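Local coordinates for protein glutaconate CoA-transferase subunit A (Acidaminococcus fermentans, PDB 1POI) that catalyses the transfer of coenzyme A from acetyl-CoA to (R)-2-hydroxyglutarate and related acids such as glutaconate, a step of glutamate degradation by the hydroxyglutarate pathway, at residues I20-F25 with G54-M59; K30-V35 with H245-Y250; R189-K194 with Y250-Y255. All blocks are in the same frame, centred on the assembly; numbering follows the deposited sequence.

Interaction 1 (I20-F25 with G54-M59)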
loop_
_atom_site.group_PDB
_atom_site.type_symbol
_atom_site.label_atom_id
_atom_site.label_comp_id
_atom_site.label_asym_id
_atom_site.label_seq_id
_atom_site.Cartn_x
_atom_site.Cartn_y
_atom_site.Cartn_z
ATOM N N ILE A 20 14.476 30.190 -17.509
ATOM C CA ILE A 20 13.649 29.025 -17.166
ATOM C C ILE A 20 14.489 27.861 -16.671
ATOM O O ILE A 20 15.725 27.865 -16.772
ATOM C CB ILE A 20 12.873 28.468 -18.394
ATOM C CG1 ILE A 20 13.848 28.111 -19.513
ATOM C CG2 ILE A 20 11.806 29.426 -18.854
ATOM C CD1 ILE A 20 13.195 27.371 -20.631
ATOM N N ALA A 21 13.793 26.878 -16.112
ATOM C CA ALA A 21 14.404 25.642 -15.638
ATOM C C ALA A 21 13.399 24.504 -15.928
ATOM O O ALA A 21 12.190 24.598 -15.627
ATOM C CB ALA A 21 14.749 25.731 -14.161
ATOM N N LEU A 22 13.889 23.478 -16.615
ATOM C CA LEU A 22 13.057 22.336 -16.979
ATOM C C LEU A 22 13.428 21.140 -16.113
ATOM O O LEU A 22 14.613 20.860 -15.902
ATOM C CB LEU A 22 13.235 22.006 -18.471
ATOM C CG LEU A 22 12.797 23.108 -19.454
ATOM C CD1 LEU A 22 13.405 22.876 -20.808
ATOM C CD2 LEU A 22 11.283 23.204 -19.568
ATOM N N GLY A 23 12.410 20.485 -15.565
ATOM C CA GLY A 23 12.638 19.320 -14.734
ATOM C C GLY A 23 13.048 18.067 -15.498
ATOM O O GLY A 23 13.309 18.136 -16.709
ATOM N N GLY A 24 13.151 16.940 -14.781
ATOM C CA GLY A 24 13.506 15.666 -15.383
ATOM C C GLY A 24 14.977 15.471 -15.654
ATOM O O GLY A 24 15.744 16.418 -15.587
ATOM N N PHE A 25 15.362 14.237 -15.973
ATOM C CA PHE A 25 16.750 13.864 -16.246
ATOM C C PHE A 25 16.764 13.143 -17.586
ATOM O O PHE A 25 16.145 12.100 -17.716
ATOM C CB PHE A 25 17.247 12.912 -15.155
ATOM C CG PHE A 25 18.749 12.773 -15.081
ATOM C CD1 PHE A 25 19.442 12.011 -16.011
ATOM C CD2 PHE A 25 19.462 13.387 -14.062
ATOM C CE1 PHE A 25 20.829 11.864 -15.928
ATOM C CE2 PHE A 25 20.840 13.247 -13.969
ATOM C CZ PHE A 25 21.522 12.484 -14.907
ATOM N N GLY A 54 18.064 16.811 -22.384
ATOM C CA GLY A 54 17.793 15.882 -23.458
ATOM C C GLY A 54 17.210 16.520 -24.701
ATOM O O GLY A 54 17.594 17.613 -25.098
ATOM N N GLY A 55 16.216 15.868 -25.279
ATOM C CA GLY A 55 15.623 16.391 -26.497
ATOM C C GLY A 55 14.903 17.688 -26.271
ATOM O O GLY A 55 14.693 18.458 -27.203
ATOM N N ASP A 56 14.507 17.916 -25.023
ATOM C CA ASP A 56 13.796 19.129 -24.628
ATOM C C ASP A 56 14.616 20.402 -24.968
ATOM O O ASP A 56 14.208 21.195 -25.814
ATOM C CB ASP A 56 13.336 19.045 -23.143
ATOM C CG ASP A 56 14.492 18.721 -22.130
ATOM O OD1 ASP A 56 15.540 18.122 -22.477
ATOM O OD2 ASP A 56 14.337 19.076 -20.937
ATOM N N TRP A 57 15.812 20.550 -24.411
ATOM C CA TRP A 57 16.602 21.721 -24.725
ATOM C C TRP A 57 17.074 21.701 -26.165
ATOM O O TRP A 57 17.396 22.747 -26.728
ATOM C CB TRP A 57 17.779 21.877 -23.768
ATOM C CG TRP A 57 17.350 22.478 -22.469
ATOM C CD1 TRP A 57 17.002 21.807 -21.328
ATOM C CD2 TRP A 57 17.116 23.870 -22.202
ATOM N NE1 TRP A 57 16.554 22.689 -20.377
ATOM C CE2 TRP A 57 16.613 23.964 -20.882
ATOM C CE3 TRP A 57 17.279 25.045 -22.955
ATOM C CZ2 TRP A 57 16.266 25.195 -20.290
ATOM C CZ3 TRP A 57 16.936 26.260 -22.372
ATOM C CH2 TRP A 57 16.436 26.326 -21.048
ATOM N N ASP A 58 17.103 20.526 -26.781
ATOM C CA ASP A 58 17.528 20.452 -28.172
ATOM C C ASP A 58 16.479 21.100 -29.032
ATOM O O ASP A 58 16.786 21.888 -29.919
ATOM C CB ASP A 58 17.699 19.026 -28.638
ATOM C CG ASP A 58 18.616 18.926 -29.826
ATOM O OD1 ASP A 58 19.742 19.447 -29.714
ATOM O OD2 ASP A 58 18.231 18.327 -30.861
ATOM N N MET A 59 15.227 20.782 -28.770
ATOM C CA MET A 59 14.170 21.357 -29.560
ATOM C C MET A 59 14.144 22.882 -29.454
ATOM O O MET A 59 14.071 23.563 -30.478
ATOM C CB MET A 59 12.847 20.702 -29.211
ATOM C CG MET A 59 12.829 19.225 -29.600
ATOM S SD MET A 59 11.223 18.515 -29.295
ATOM C CE MET A 59 10.342 19.060 -30.684
HETATM O O HOH W 1 16.606 22.873 -17.394
#
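Leu22 lays its CD1 methyl over one face of the Trp57 indole, 3.1 Å above the plane and off toward the rim, where its nearest ring atom is NE1 at 3.2 Å. Further along the same ring, Ile20 meets the six-membered part, its CD1 lying 3.4 Å from Trp57 CH2. That approach is oblique, and the isoleucine branch and the indole run antiparallel, one passing alongside the other. The isoleucine reaches this far because CG1 sits between its own backbone N and carbonyl carbon (chi1 57°), which carries the branch off the strand toward helix 55-59. Trp57 does not point straight at the strand from its CA; the far end of the indole swings nearer. The indole also meets the ring of Tyr69, their planes at about 40°.

Strand 20-22 belongs to the middle of a parallel sheet, between strands 46-49 and 174-179, as expected of this Rossmann-like alpha/beta domain. Helix 55-59 runs roughly the opposite way, its axis at 143° to that of the strand. Just ahead of the indole, Asp56 turns back on the start of the helix: its OD1 accepts Gly54 N at 2.8 Å, nearly along the C-O axis, and takes a second, weak bond from Trp57 N. Its other oxygen, OD2, passes near Leu22 and forms a salt bridge with Lys30.

No direct hydrogen bond joins the two segments. Instead a water accepts from Leu22 N at 2.9 Å and from Trp57 NE1 at 3.0 Å, so it satisfies two N-H groups of this buried contact, one from the strand backbone and one from the indole. The indole therefore serves both chemistries, its pi face and ring carbons packing against aliphatic groups while its N-H is fixed to the strand through the water.

Interaction 2 (K30-V35 with H245-Y250)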
loop_
_atom_site.group_PDB
_atom_site.type_symbol
_atom_site.label_atom_id
_atom_site.label_comp_id
_atom_site.label_asym_id
_atom_site.label_seq_id
_atom_site.Cartn_x
_atom_site.Cartn_y
_atom_site.Cartn_z
ATOM N N LYS A 30 10.900 14.169 -18.425
ATOM C CA LYS A 30 11.089 15.507 -18.994
ATOM C C LYS A 30 9.709 16.155 -19.309
ATOM O O LYS A 30 8.786 15.488 -19.786
ATOM C CB LYS A 30 11.883 15.397 -20.293
ATOM C CG LYS A 30 13.202 16.121 -20.303
ATOM C CD LYS A 30 14.233 15.380 -19.529
ATOM C CE LYS A 30 15.507 16.172 -19.497
ATOM N NZ LYS A 30 15.253 17.498 -18.844
ATOM N N PRO A 31 9.551 17.464 -19.079
ATOM C CA PRO A 31 8.230 18.031 -19.387
ATOM C C PRO A 31 8.016 18.336 -20.893
ATOM O O PRO A 31 8.016 19.506 -21.320
ATOM C CB PRO A 31 8.212 19.289 -18.525
ATOM C CG PRO A 31 9.663 19.733 -18.610
ATOM C CD PRO A 31 10.413 18.445 -18.394
ATOM N N TYR A 32 7.763 17.291 -21.683
ATOM C CA TYR A 32 7.555 17.438 -23.130
ATOM C C TYR A 32 6.281 18.146 -23.592
ATOM O O TYR A 32 6.361 19.040 -24.425
ATOM C CB TYR A 32 7.698 16.092 -23.853
ATOM C CG TYR A 32 9.134 15.765 -24.183
ATOM C CD1 TYR A 32 9.760 16.364 -25.254
ATOM C CD2 TYR A 32 9.878 14.905 -23.393
ATOM C CE1 TYR A 32 11.082 16.132 -25.524
ATOM C CE2 TYR A 32 11.204 14.673 -23.661
ATOM C CZ TYR A 32 11.796 15.294 -24.728
ATOM O OH TYR A 32 13.133 15.126 -24.981
ATOM N N ALA A 33 5.113 17.781 -23.064
ATOM C CA ALA A 33 3.882 18.451 -23.506
ATOM C C ALA A 33 4.074 19.963 -23.470
ATOM O O ALA A 33 3.822 20.652 -24.459
ATOM C CB ALA A 33 2.703 18.059 -22.641
ATOM N N ALA A 34 4.639 20.433 -22.358
ATOM C CA ALA A 34 4.913 21.845 -22.111
ATOM C C ALA A 34 5.928 22.401 -23.092
ATOM O O ALA A 34 5.689 23.443 -23.691
ATOM C CB ALA A 34 5.414 22.042 -20.694
ATOM N N VAL A 35 7.074 21.747 -23.231
ATOM C CA VAL A 35 8.079 22.241 -24.156
ATOM C C VAL A 35 7.470 22.410 -25.543
ATOM O O VAL A 35 7.924 23.222 -26.350
ATOM C CB VAL A 35 9.307 21.335 -24.179
ATOM C CG1 VAL A 35 10.173 21.602 -25.419
ATOM C CG2 VAL A 35 10.113 21.586 -22.945
ATOM N N HIS A 245 6.174 11.907 -22.455
ATOM C CA HIS A 245 6.484 11.155 -23.661
ATOM C C HIS A 245 7.285 12.028 -24.595
ATOM O O HIS A 245 6.944 13.192 -24.798
ATOM C CB HIS A 245 5.200 10.664 -24.333
ATOM C CG HIS A 245 5.440 9.873 -25.581
ATOM N ND1 HIS A 245 5.896 10.442 -26.750
ATOM C CD2 HIS A 245 5.296 8.553 -25.840
ATOM C CE1 HIS A 245 6.029 9.509 -27.674
ATOM N NE2 HIS A 245 5.669 8.355 -27.149
ATOM N N PRO A 246 8.315 11.466 -25.239
ATOM C CA PRO A 246 8.861 10.103 -25.236
ATOM C C PRO A 246 9.747 9.654 -24.059
ATOM O O PRO A 246 10.465 8.667 -24.197
ATOM C CB PRO A 246 9.727 10.115 -26.492
ATOM C CG PRO A 246 10.349 11.450 -26.416
ATOM C CD PRO A 246 9.108 12.313 -26.143
ATOM N N SER A 247 9.768 10.374 -22.944
ATOM C CA SER A 247 10.638 9.969 -21.851
ATOM C C SER A 247 9.885 9.159 -20.806
ATOM O O SER A 247 8.638 9.162 -20.777
ATOM C CB SER A 247 11.316 11.188 -21.233
ATOM O OG SER A 247 10.378 11.998 -20.569
ATOM N N GLN A 248 10.650 8.445 -19.976
ATOM C CA GLN A 248 10.091 7.596 -18.908
ATOM C C GLN A 248 9.324 8.418 -17.886
ATOM O O GLN A 248 9.383 9.641 -17.875
ATOM C CB GLN A 248 11.200 6.824 -18.176
ATOM C CG GLN A 248 12.173 6.184 -19.100
ATOM C CD GLN A 248 13.177 5.355 -18.394
ATOM O OE1 GLN A 248 14.245 5.839 -18.002
ATOM N NE2 GLN A 248 12.866 4.073 -18.229
ATOM N N CYS A 249 8.606 7.733 -17.025
ATOM C CA CYS A 249 7.868 8.382 -15.992
ATOM C C CYS A 249 7.545 7.249 -15.055
ATOM O O CYS A 249 6.581 6.485 -15.258
ATOM C CB CYS A 249 6.633 9.031 -16.553
ATOM S SG CYS A 249 5.590 9.748 -15.306
ATOM N N TYR A 250 8.450 7.096 -14.091
ATOM C CA TYR A 250 8.414 6.085 -13.058
ATOM C C TYR A 250 7.041 5.577 -12.632
ATOM O O TYR A 250 6.166 6.350 -12.251
ATOM C CB TYR A 250 9.181 6.606 -11.838
ATOM C CG TYR A 250 9.397 5.573 -10.755
ATOM C CD1 TYR A 250 8.404 5.313 -9.812
ATOM C CD2 TYR A 250 10.570 4.816 -10.703
ATOM C CE1 TYR A 250 8.562 4.333 -8.865
ATOM C CE2 TYR A 250 10.738 3.820 -9.740
ATOM C CZ TYR A 250 9.728 3.591 -8.835
ATOM O OH TYR A 250 9.849 2.592 -7.892
#
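Tyr32 and Pro246 form the close-fitting half of this contact. Pro246 CD stands almost over the middle of the Tyr32 ring, 3.9 Å from its centroid and 11° off the normal, a CH-pi contact with the proline and the tyrosine side chain nearly perpendicular. The peptide bond before Pro246 is cis. Next to it the carbonyl oxygen His245 O lies 3.1 Å from Tyr32 CB. At the ring's edge is Ser247 OG, near the ring plane but looser, 4.1 Å from Tyr32 CD2.

That hydroxyl does its work on the backbone: Lys30 N donates to Ser247 OG at 3.1 Å and 167°, nearly straight, while the same oxygen bonds to Ala244 O. Beyond Ser247 the segments part company. Gln248 points away and bonds with a neighbouring chain of a different protein, and Tyr250 ends far off, partly exposed. The Lys30 chain bends away to the Asp56 side.

An inverse gamma turn centred on Pro31, closed by Tyr32 N to Lys30 O, leads into helix 32-40, whose first residue is the tyrosine. Pro31 and Ala34 rest on Ile176 of strand 174-179, whereas Pro246 is backed by Phe259 and Leu260 of helix 257-266 and by Tyr290 of helix 287-294, so the loop is wedged between helix 32-40 and these two later helices.

Interaction 3 (R189-K194 with Y250-Y255)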
loop_
_atom_site.group_PDB
_atom_site.type_symbol
_atom_site.label_atom_id
_atom_site.label_comp_id
_atom_site.label_asym_id
_atom_site.label_seq_id
_atom_site.Cartn_x
_atom_site.Cartn_y
_atom_site.Cartn_z
ATOM N N ARG A 189 2.917 15.277 -6.219
ATOM C CA ARG A 189 3.443 13.949 -5.892
ATOM C C ARG A 189 4.292 13.432 -7.055
ATOM O O ARG A 189 3.761 13.187 -8.134
ATOM C CB ARG A 189 2.286 12.959 -5.707
ATOM C CG ARG A 189 2.123 12.384 -4.315
ATOM C CD ARG A 189 0.857 11.534 -4.235
ATOM N NE ARG A 189 0.278 11.525 -2.888
ATOM C CZ ARG A 189 -0.678 10.693 -2.473
ATOM N NH1 ARG A 189 -1.181 9.768 -3.287
ATOM N NH2 ARG A 189 -1.188 10.827 -1.253
ATOM N N ILE A 190 5.598 13.305 -6.841
ATOM C CA ILE A 190 6.516 12.764 -7.834
ATOM C C ILE A 190 7.050 11.384 -7.340
ATOM O O ILE A 190 7.864 11.335 -6.407
ATOM C CB ILE A 190 7.756 13.649 -7.994
ATOM C CG1 ILE A 190 7.376 15.057 -8.463
ATOM C CG2 ILE A 190 8.760 12.979 -8.945
ATOM C CD1 ILE A 190 8.604 15.980 -8.592
ATOM N N TRP A 191 6.592 10.278 -7.932
ATOM C CA TRP A 191 7.079 8.947 -7.554
ATOM C C TRP A 191 8.525 8.730 -8.089
ATOM O O TRP A 191 8.856 9.159 -9.194
ATOM C CB TRP A 191 6.197 7.886 -8.163
ATOM C CG TRP A 191 4.725 8.097 -8.041
ATOM C CD1 TRP A 191 4.062 8.882 -7.139
ATOM C CD2 TRP A 191 3.717 7.459 -8.834
ATOM N NE1 TRP A 191 2.693 8.766 -7.318
ATOM C CE2 TRP A 191 2.456 7.898 -8.351
ATOM C CE3 TRP A 191 3.754 6.563 -9.902
ATOM C CZ2 TRP A 191 1.248 7.464 -8.902
ATOM C CZ3 TRP A 191 2.555 6.141 -10.448
ATOM C CH2 TRP A 191 1.314 6.591 -9.946
ATOM N N GLY A 192 9.372 8.050 -7.330
ATOM C CA GLY A 192 10.725 7.837 -7.798
ATOM C C GLY A 192 11.586 9.062 -7.571
ATOM O O GLY A 192 11.137 10.000 -6.943
ATOM N N GLY A 193 12.838 9.033 -8.017
ATOM C CA GLY A 193 13.721 10.171 -7.841
ATOM C C GLY A 193 13.148 11.450 -8.431
ATOM O O GLY A 193 12.437 11.430 -9.429
ATOM N N LYS A 194 13.490 12.574 -7.824
ATOM C CA LYS A 194 12.986 13.865 -8.261
ATOM C C LYS A 194 13.954 14.668 -9.105
ATOM O O LYS A 194 13.554 15.637 -9.727
ATOM C CB LYS A 194 12.639 14.722 -7.046
ATOM C CG LYS A 194 11.381 14.338 -6.343
ATOM C CD LYS A 194 11.588 13.322 -5.255
ATOM C CE LYS A 194 10.389 12.393 -5.309
ATOM N NZ LYS A 194 10.136 11.546 -4.112
ATOM N N TYR A 250 8.450 7.096 -14.091
ATOM C CA TYR A 250 8.414 6.085 -13.058
ATOM C C TYR A 250 7.041 5.577 -12.632
ATOM O O TYR A 250 6.166 6.350 -12.251
ATOM C CB TYR A 250 9.181 6.606 -11.838
ATOM C CG TYR A 250 9.397 5.573 -10.755
ATOM C CD1 TYR A 250 8.404 5.313 -9.812
ATOM C CD2 TYR A 250 10.570 4.816 -10.703
ATOM C CE1 TYR A 250 8.562 4.333 -8.865
ATOM C CE2 TYR A 250 10.738 3.820 -9.740
ATOM C CZ TYR A 250 9.728 3.591 -8.835
ATOM O OH TYR A 250 9.849 2.592 -7.892
ATOM N N GLY A 251 6.861 4.261 -12.708
ATOM C CA GLY A 251 5.624 3.646 -12.275
ATOM C C GLY A 251 4.476 3.795 -13.231
ATOM O O GLY A 251 3.386 3.267 -12.985
ATOM N N LEU A 252 4.698 4.518 -14.324
ATOM C CA LEU A 252 3.642 4.697 -15.296
ATOM C C LEU A 252 3.980 4.172 -16.685
ATOM O O LEU A 252 3.236 3.360 -17.236
ATOM C CB LEU A 252 3.204 6.154 -15.356
ATOM C CG LEU A 252 2.380 6.587 -14.146
ATOM C CD1 LEU A 252 2.048 8.054 -14.246
ATOM C CD2 LEU A 252 1.107 5.788 -14.051
ATOM N N TYR A 253 5.106 4.593 -17.245
ATOM C CA TYR A 253 5.456 4.145 -18.580
ATOM C C TYR A 253 6.920 4.288 -18.856
ATOM O O TYR A 253 7.596 5.049 -18.196
ATOM C CB TYR A 253 4.625 4.872 -19.653
ATOM C CG TYR A 253 4.573 6.385 -19.519
ATOM C CD1 TYR A 253 5.588 7.188 -20.042
ATOM C CD2 TYR A 253 3.519 7.007 -18.863
ATOM C CE1 TYR A 253 5.551 8.556 -19.910
ATOM C CE2 TYR A 253 3.479 8.375 -18.725
ATOM C CZ TYR A 253 4.494 9.143 -19.250
ATOM O OH TYR A 253 4.436 10.512 -19.131
ATOM N N ASP A 254 7.381 3.558 -19.860
ATOM C CA ASP A 254 8.769 3.496 -20.270
ATOM C C ASP A 254 9.064 4.434 -21.467
ATOM O O ASP A 254 8.126 4.940 -22.118
ATOM C CB ASP A 254 9.018 2.042 -20.637
ATOM C CG ASP A 254 10.446 1.633 -20.460
ATOM O OD1 ASP A 254 11.323 2.520 -20.439
ATOM O OD2 ASP A 254 10.695 0.408 -20.339
ATOM N N TYR A 255 10.338 4.684 -21.775
ATOM C CA TYR A 255 10.622 5.553 -22.902
ATOM C C TYR A 255 10.168 4.925 -24.201
ATOM O O TYR A 255 10.110 3.713 -24.329
ATOM C CB TYR A 255 12.089 5.993 -23.001
ATOM C CG TYR A 255 13.178 5.009 -22.624
ATOM C CD1 TYR A 255 13.127 3.668 -22.988
ATOM C CD2 TYR A 255 14.263 5.432 -21.863
ATOM C CE1 TYR A 255 14.133 2.770 -22.589
ATOM C CE2 TYR A 255 15.270 4.550 -21.463
ATOM C CZ TYR A 255 15.197 3.223 -21.824
ATOM O OH TYR A 255 16.198 2.374 -21.391
#
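The carbonyl oxygen of Tyr250 is approached by two groups: it accepts a hydrogen bond from Gln180 NE2, and the indole of Trp191 comes up edge-on, with CE3 3.4 Å from Tyr250 O. The same glutamine amide takes Trp191 N on its OE1, so one side chain ties the two loops together although no hydrogen bond passes directly between them. Gly251 O also lies in the plane of the indole at its edge, 3.9 Å from Trp191 CZ3.

Across the other half, Gly192 lies against one face of the Tyr250 ring. Its CA is 4.0 Å from the ring centroid and 13° off the normal, a CH-pi contact, and Gly192 N also sits over that face, 3.8 Å from Tyr250 CD1. Tyr250 presents that face because its CG lies opposite the backbone N (chi1 -172°). Leu252 and Tyr253 both face Cys249, a classic beta bulge. Leu252 meets the six-membered end of the indole, CG 3.7 Å from Trp191 CZ3, the two side chains crossing near a right angle. Both segments lie in loops: 189-194 follows strand 188-189 and leads to helix 197-203, while the loop of 250-255 runs on into helix 257-266.

The indole N-H bonds to Gln181 OE1. Tyr250 packs on Thr225 of a second copy of this subunit and on an apolar side chain of a neighbouring chain of a different protein.

How the interactions relate
Interaction 1 lies in the core, strand against helix, joined by aliphatic-aromatic packing and a bridging water. Interaction 2 is buried but further out, joining the start of a helix to a loop by one CH-pi contact and one backbone-to-hydroxyl hydrogen bond. Interaction 3 is at the surface, where two loops meet near other subunits and aromatic rings meet backbone. Lys30 of interaction 2 is tied to interaction 1 by its salt bridge, and strand 19-22 precedes helix 32-40 in the chain. Interactions 2 and 3 share Tyr250, since 245-250 and 250-255 form one continuous loop, with Gln248 NE2 close to Asp254 OD1. Interactions 1 and 3 do not touch, their centres about 16 Å apart.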